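Local coordinates for protein type III restriction-modification enzyme EcoP15I Mod subunit (Escherichia coli, PDB 4ZCF) that methylates adenine at N6 on one strand of the 5'-CAGCAG-3' recognition site, using S-adenosyl-L-methionine, as the modification subunit of a type III restriction-modification enzyme, at residues A[101-115]-A[178-190]. Numbering follows the deposited sequence.
Sequences DNLEVLKHMVNAYAE and IYPRLYIARELMR
Arg181 reaches across to the N-terminal end of helix 102-113, where its NE donates to Asn102 OD1 at 2.8 Å. The amide stands nearly upright to the guanidinium, their planes 81° apart. Arg181 NH2 adds a salt bridge to Asp101 OD1, in which the hydrogen bond, 3.2 Å long, is weak, while Leu103 CB lies over the centre of one guanidinium face. With CG anti to the carbonyl carbon (chi1 -72°) and the chain extended from CG to NE, Arg181 spans the gap between the helices. Asp101 is also the N-cap, its OD2 weakly accepting from Glu104 N.

Further along, two knobs from helix 171-188 enter holes of helix 102-113. Ile184 sits among Leu103, Leu106, Lys107 and Val110, its CG2 3.6 Å from Leu106 CB; Leu188 fills the next hole, between Leu106, Met109, Val110 and Tyr113, with CD1 3.6 Å from Leu106 CD2. Such packing suits the axes of helices 102-113 and 178-188, which run nearly parallel, 19° apart, and approach to 9.4 Å.

Beyond the helices, the backbones of Leu188 and Arg190 hydrogen-bond to Val117 at the start of strand 117-122, and Leu188 also to Lys116 just before it; Met109 and Tyr113 rest on Ile465 of strand 461-468. Two near-parallel helices covering a largely parallel sheet are characteristic of the Rossmann-like methyltransferase fold.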
# COMPACT_ATOMS: atom_id res chain seq x y z
N ASP A 101 -23.93 3.84 9.21
CA ASP A 101 -22.61 3.42 9.67
C ASP A 101 -21.80 3.14 8.43
O ASP A 101 -22.28 2.43 7.55
CB ASP A 101 -22.75 2.15 10.52
CG ASP A 101 -21.46 1.55 11.04
OD1 ASP A 101 -20.62 2.32 11.57
OD2 ASP A 101 -21.33 0.31 10.99
N ASN A 102 -20.62 3.78 8.32
CA ASN A 102 -19.72 3.65 7.17
C ASN A 102 -19.26 2.22 6.91
O ASN A 102 -19.18 1.82 5.75
CB ASN A 102 -18.54 4.64 7.27
CG ASN A 102 -17.81 4.63 8.60
OD1 ASN A 102 -17.66 3.61 9.28
ND2 ASN A 102 -17.33 5.78 9.00
N LEU A 103 -18.99 1.42 7.99
CA LEU A 103 -18.58 0.01 7.88
C LEU A 103 -19.66 -0.82 7.22
O LEU A 103 -19.37 -1.60 6.30
CB LEU A 103 -18.18 -0.58 9.24
CG LEU A 103 -17.62 -2.02 9.23
CD1 LEU A 103 -16.49 -2.19 8.21
CD2 LEU A 103 -17.18 -2.46 10.62
N GLU A 104 -20.92 -0.62 7.68
CA GLU A 104 -22.10 -1.28 7.14
C GLU A 104 -22.35 -0.85 5.68
O GLU A 104 -22.56 -1.70 4.81
CB GLU A 104 -23.31 -0.97 8.04
CG GLU A 104 -24.53 -1.82 7.74
CD GLU A 104 -24.52 -3.29 8.13
OE1 GLU A 104 -23.56 -3.74 8.81
OE2 GLU A 104 -25.49 -3.99 7.77
N VAL A 105 -22.23 0.47 5.42
CA VAL A 105 -22.37 1.04 4.07
C VAL A 105 -21.31 0.50 3.08
O VAL A 105 -21.67 0.17 1.96
CB VAL A 105 -22.48 2.58 4.07
CG1 VAL A 105 -22.43 3.13 2.66
CG2 VAL A 105 -23.74 3.05 4.80
N LEU A 106 -20.05 0.38 3.51
CA LEU A 106 -18.95 -0.16 2.67
C LEU A 106 -19.17 -1.63 2.35
O LEU A 106 -18.95 -2.03 1.22
CB LEU A 106 -17.58 0.04 3.34
CG LEU A 106 -17.02 1.44 3.45
CD1 LEU A 106 -15.84 1.47 4.38
CD2 LEU A 106 -16.65 1.98 2.10
N LYS A 107 -19.67 -2.43 3.33
CA LYS A 107 -20.02 -3.85 3.12
C LYS A 107 -21.08 -4.03 2.02
O LYS A 107 -20.99 -5.01 1.27
CB LYS A 107 -20.47 -4.52 4.41
CG LYS A 107 -19.33 -4.79 5.39
CD LYS A 107 -19.89 -5.35 6.67
CE LYS A 107 -18.82 -5.67 7.67
NZ LYS A 107 -19.42 -6.17 8.94
N HIS A 108 -22.06 -3.10 1.90
CA HIS A 108 -23.09 -3.17 0.84
C HIS A 108 -22.49 -2.83 -0.56
O HIS A 108 -23.08 -3.20 -1.60
CB HIS A 108 -24.27 -2.22 1.13
CG HIS A 108 -25.23 -2.69 2.19
ND1 HIS A 108 -26.24 -3.58 1.90
CD2 HIS A 108 -25.34 -2.31 3.48
CE1 HIS A 108 -26.89 -3.76 3.03
NE2 HIS A 108 -26.38 -3.03 4.02
N MET A 109 -21.36 -2.09 -0.58
CA MET A 109 -20.75 -1.63 -1.85
C MET A 109 -19.90 -2.68 -2.55
O MET A 109 -19.72 -2.60 -3.76
CB MET A 109 -19.95 -0.35 -1.64
CG MET A 109 -20.78 0.79 -1.07
SD MET A 109 -19.87 2.32 -0.76
CE MET A 109 -19.24 2.69 -2.44
N VAL A 110 -19.38 -3.65 -1.79
CA VAL A 110 -18.48 -4.72 -2.22
C VAL A 110 -18.88 -5.43 -3.51
O VAL A 110 -18.05 -5.54 -4.42
CB VAL A 110 -18.10 -5.66 -1.05
CG1 VAL A 110 -17.27 -6.83 -1.54
CG2 VAL A 110 -17.35 -4.89 0.04
N ASN A 111 -20.15 -5.88 -3.62
CA ASN A 111 -20.60 -6.57 -4.83
C ASN A 111 -20.62 -5.70 -6.05
O ASN A 111 -20.45 -6.22 -7.15
CB ASN A 111 -21.97 -7.20 -4.64
CG ASN A 111 -22.04 -8.26 -3.57
OD1 ASN A 111 -21.05 -8.57 -2.89
ND2 ASN A 111 -23.22 -8.82 -3.40
N ALA A 112 -20.82 -4.38 -5.88
CA ALA A 112 -20.91 -3.46 -7.03
C ALA A 112 -19.67 -2.60 -7.27
O ALA A 112 -19.35 -2.32 -8.42
CB ALA A 112 -22.17 -2.59 -6.92
N TYR A 113 -18.98 -2.18 -6.18
CA TYR A 113 -17.85 -1.25 -6.14
C TYR A 113 -16.47 -1.81 -5.94
O TYR A 113 -15.51 -1.04 -5.95
CB TYR A 113 -18.14 -0.08 -5.18
CG TYR A 113 -19.31 0.75 -5.67
CD1 TYR A 113 -19.12 1.79 -6.58
CD2 TYR A 113 -20.62 0.42 -5.32
CE1 TYR A 113 -20.20 2.52 -7.07
CE2 TYR A 113 -21.70 1.12 -5.84
CZ TYR A 113 -21.49 2.18 -6.70
OH TYR A 113 -22.55 2.91 -7.16
N ALA A 114 -16.32 -3.07 -5.64
CA ALA A 114 -15.02 -3.68 -5.76
C ALA A 114 -14.75 -3.88 -7.21
O ALA A 114 -15.64 -4.21 -7.93
CB ALA A 114 -15.03 -4.99 -5.04
N GLU A 115 -13.51 -3.75 -7.67
CA GLU A 115 -12.57 -2.73 -7.31
C GLU A 115 -12.76 -1.63 -8.32
O GLU A 115 -12.26 -1.72 -9.41
CB GLU A 115 -11.17 -3.29 -7.50
CG GLU A 115 -11.03 -4.81 -7.34
CD GLU A 115 -9.74 -5.41 -7.88
OE1 GLU A 115 -9.51 -5.35 -9.09
OE2 GLU A 115 -8.97 -5.99 -7.12
N ILE A 178 -10.74 1.79 13.39
CA ILE A 178 -10.37 1.92 11.96
C ILE A 178 -10.14 0.65 11.17
O ILE A 178 -10.49 0.64 10.00
CB ILE A 178 -9.31 3.01 11.61
CG1 ILE A 178 -8.06 2.90 12.48
CG2 ILE A 178 -9.89 4.44 11.62
CD1 ILE A 178 -7.04 1.91 12.04
N TYR A 179 -9.46 -0.37 11.76
CA TYR A 179 -9.14 -1.63 11.08
C TYR A 179 -10.23 -2.17 10.12
O TYR A 179 -9.90 -2.37 8.94
CB TYR A 179 -8.66 -2.74 12.06
CG TYR A 179 -8.25 -4.03 11.36
CD1 TYR A 179 -9.21 -4.94 10.92
CD2 TYR A 179 -6.91 -4.31 11.10
CE1 TYR A 179 -8.85 -6.07 10.19
CE2 TYR A 179 -6.54 -5.45 10.39
CZ TYR A 179 -7.52 -6.33 9.94
OH TYR A 179 -7.20 -7.46 9.23
N PRO A 180 -11.49 -2.48 10.57
CA PRO A 180 -12.44 -3.09 9.64
C PRO A 180 -12.86 -2.16 8.51
O PRO A 180 -13.20 -2.63 7.41
CB PRO A 180 -13.59 -3.49 10.54
CG PRO A 180 -13.54 -2.52 11.68
CD PRO A 180 -12.08 -2.36 11.92
N ARG A 181 -12.84 -0.85 8.77
CA ARG A 181 -13.16 0.19 7.80
C ARG A 181 -12.12 0.26 6.65
O ARG A 181 -12.49 0.15 5.47
CB ARG A 181 -13.36 1.52 8.52
CG ARG A 181 -14.67 1.51 9.33
CD ARG A 181 -14.66 2.43 10.51
NE ARG A 181 -15.98 2.48 11.15
CZ ARG A 181 -16.41 1.60 12.05
NH1 ARG A 181 -15.63 0.59 12.44
NH2 ARG A 181 -17.64 1.70 12.54
N LEU A 182 -10.82 0.28 7.02
CA LEU A 182 -9.68 0.26 6.10
C LEU A 182 -9.60 -1.07 5.38
O LEU A 182 -9.24 -1.10 4.20
CB LEU A 182 -8.38 0.49 6.88
CG LEU A 182 -8.15 1.88 7.51
CD1 LEU A 182 -6.77 1.95 8.07
CD2 LEU A 182 -8.35 3.04 6.49
N TYR A 183 -9.95 -2.17 6.09
CA TYR A 183 -9.96 -3.51 5.53
C TYR A 183 -10.97 -3.62 4.39
O TYR A 183 -10.59 -4.06 3.30
CB TYR A 183 -10.20 -4.58 6.62
CG TYR A 183 -10.09 -6.00 6.11
CD1 TYR A 183 -8.86 -6.65 6.06
CD2 TYR A 183 -11.21 -6.67 5.61
CE1 TYR A 183 -8.75 -7.95 5.56
CE2 TYR A 183 -11.10 -7.96 5.09
CZ TYR A 183 -9.88 -8.61 5.09
OH TYR A 183 -9.79 -9.88 4.59
N ILE A 184 -12.23 -3.21 4.62
CA ILE A 184 -13.29 -3.24 3.58
C ILE A 184 -13.02 -2.25 2.47
O ILE A 184 -13.25 -2.59 1.32
CB ILE A 184 -14.76 -3.08 4.15
CG1 ILE A 184 -15.09 -4.15 5.24
CG2 ILE A 184 -15.81 -3.08 3.01
CD1 ILE A 184 -15.15 -5.66 4.75
N ALA A 185 -12.56 -1.02 2.81
CA ALA A 185 -12.25 0.02 1.83
C ALA A 185 -11.23 -0.48 0.82
O ALA A 185 -11.44 -0.23 -0.36
CB ALA A 185 -11.73 1.27 2.52
N ARG A 186 -10.18 -1.25 1.27
CA ARG A 186 -9.15 -1.79 0.35
C ARG A 186 -9.75 -2.57 -0.83
O ARG A 186 -9.27 -2.46 -1.96
CB ARG A 186 -8.12 -2.64 1.12
CG ARG A 186 -6.91 -3.10 0.30
CD ARG A 186 -6.17 -4.19 1.03
NE ARG A 186 -4.96 -4.63 0.34
CZ ARG A 186 -4.92 -5.61 -0.56
NH1 ARG A 186 -6.03 -6.24 -0.92
NH2 ARG A 186 -3.76 -5.95 -1.12
N GLU A 187 -10.82 -3.33 -0.55
CA GLU A 187 -11.56 -4.14 -1.48
C GLU A 187 -12.19 -3.32 -2.61
O GLU A 187 -12.28 -3.81 -3.73
CB GLU A 187 -12.65 -4.91 -0.73
CG GLU A 187 -12.16 -5.68 0.50
CD GLU A 187 -13.07 -6.76 1.06
OE1 GLU A 187 -14.00 -7.19 0.34
OE2 GLU A 187 -12.83 -7.22 2.20
N LEU A 188 -12.60 -2.06 -2.31
CA LEU A 188 -13.27 -1.17 -3.28
C LEU A 188 -12.33 -0.48 -4.23
O LEU A 188 -12.75 0.01 -5.29
CB LEU A 188 -14.12 -0.13 -2.54
CG LEU A 188 -15.21 -0.65 -1.56
CD1 LEU A 188 -16.08 0.51 -1.11
CD2 LEU A 188 -16.08 -1.77 -2.18
N MET A 189 -11.04 -0.47 -3.85
CA MET A 189 -9.96 0.17 -4.58
C MET A 189 -9.56 -0.56 -5.81
O MET A 189 -9.21 -1.73 -5.75
CB MET A 189 -8.74 0.32 -3.67
CG MET A 189 -8.91 1.36 -2.60
SD MET A 189 -7.56 1.42 -1.40
CE MET A 189 -6.28 1.97 -2.45
N ARG A 190 -9.50 0.18 -6.92
CA ARG A 190 -8.96 -0.27 -8.21
C ARG A 190 -7.47 -0.60 -7.94
O ARG A 190 -6.86 -0.00 -7.04
CB ARG A 190 -9.02 0.91 -9.17
CG ARG A 190 -10.02 0.80 -10.31
CD ARG A 190 -10.32 2.17 -10.94
NE ARG A 190 -9.20 2.70 -11.72
CZ ARG A 190 -9.29 3.72 -12.58
NH1 ARG A 190 -10.44 4.35 -12.77
NH2 ARG A 190 -8.21 4.12 -13.26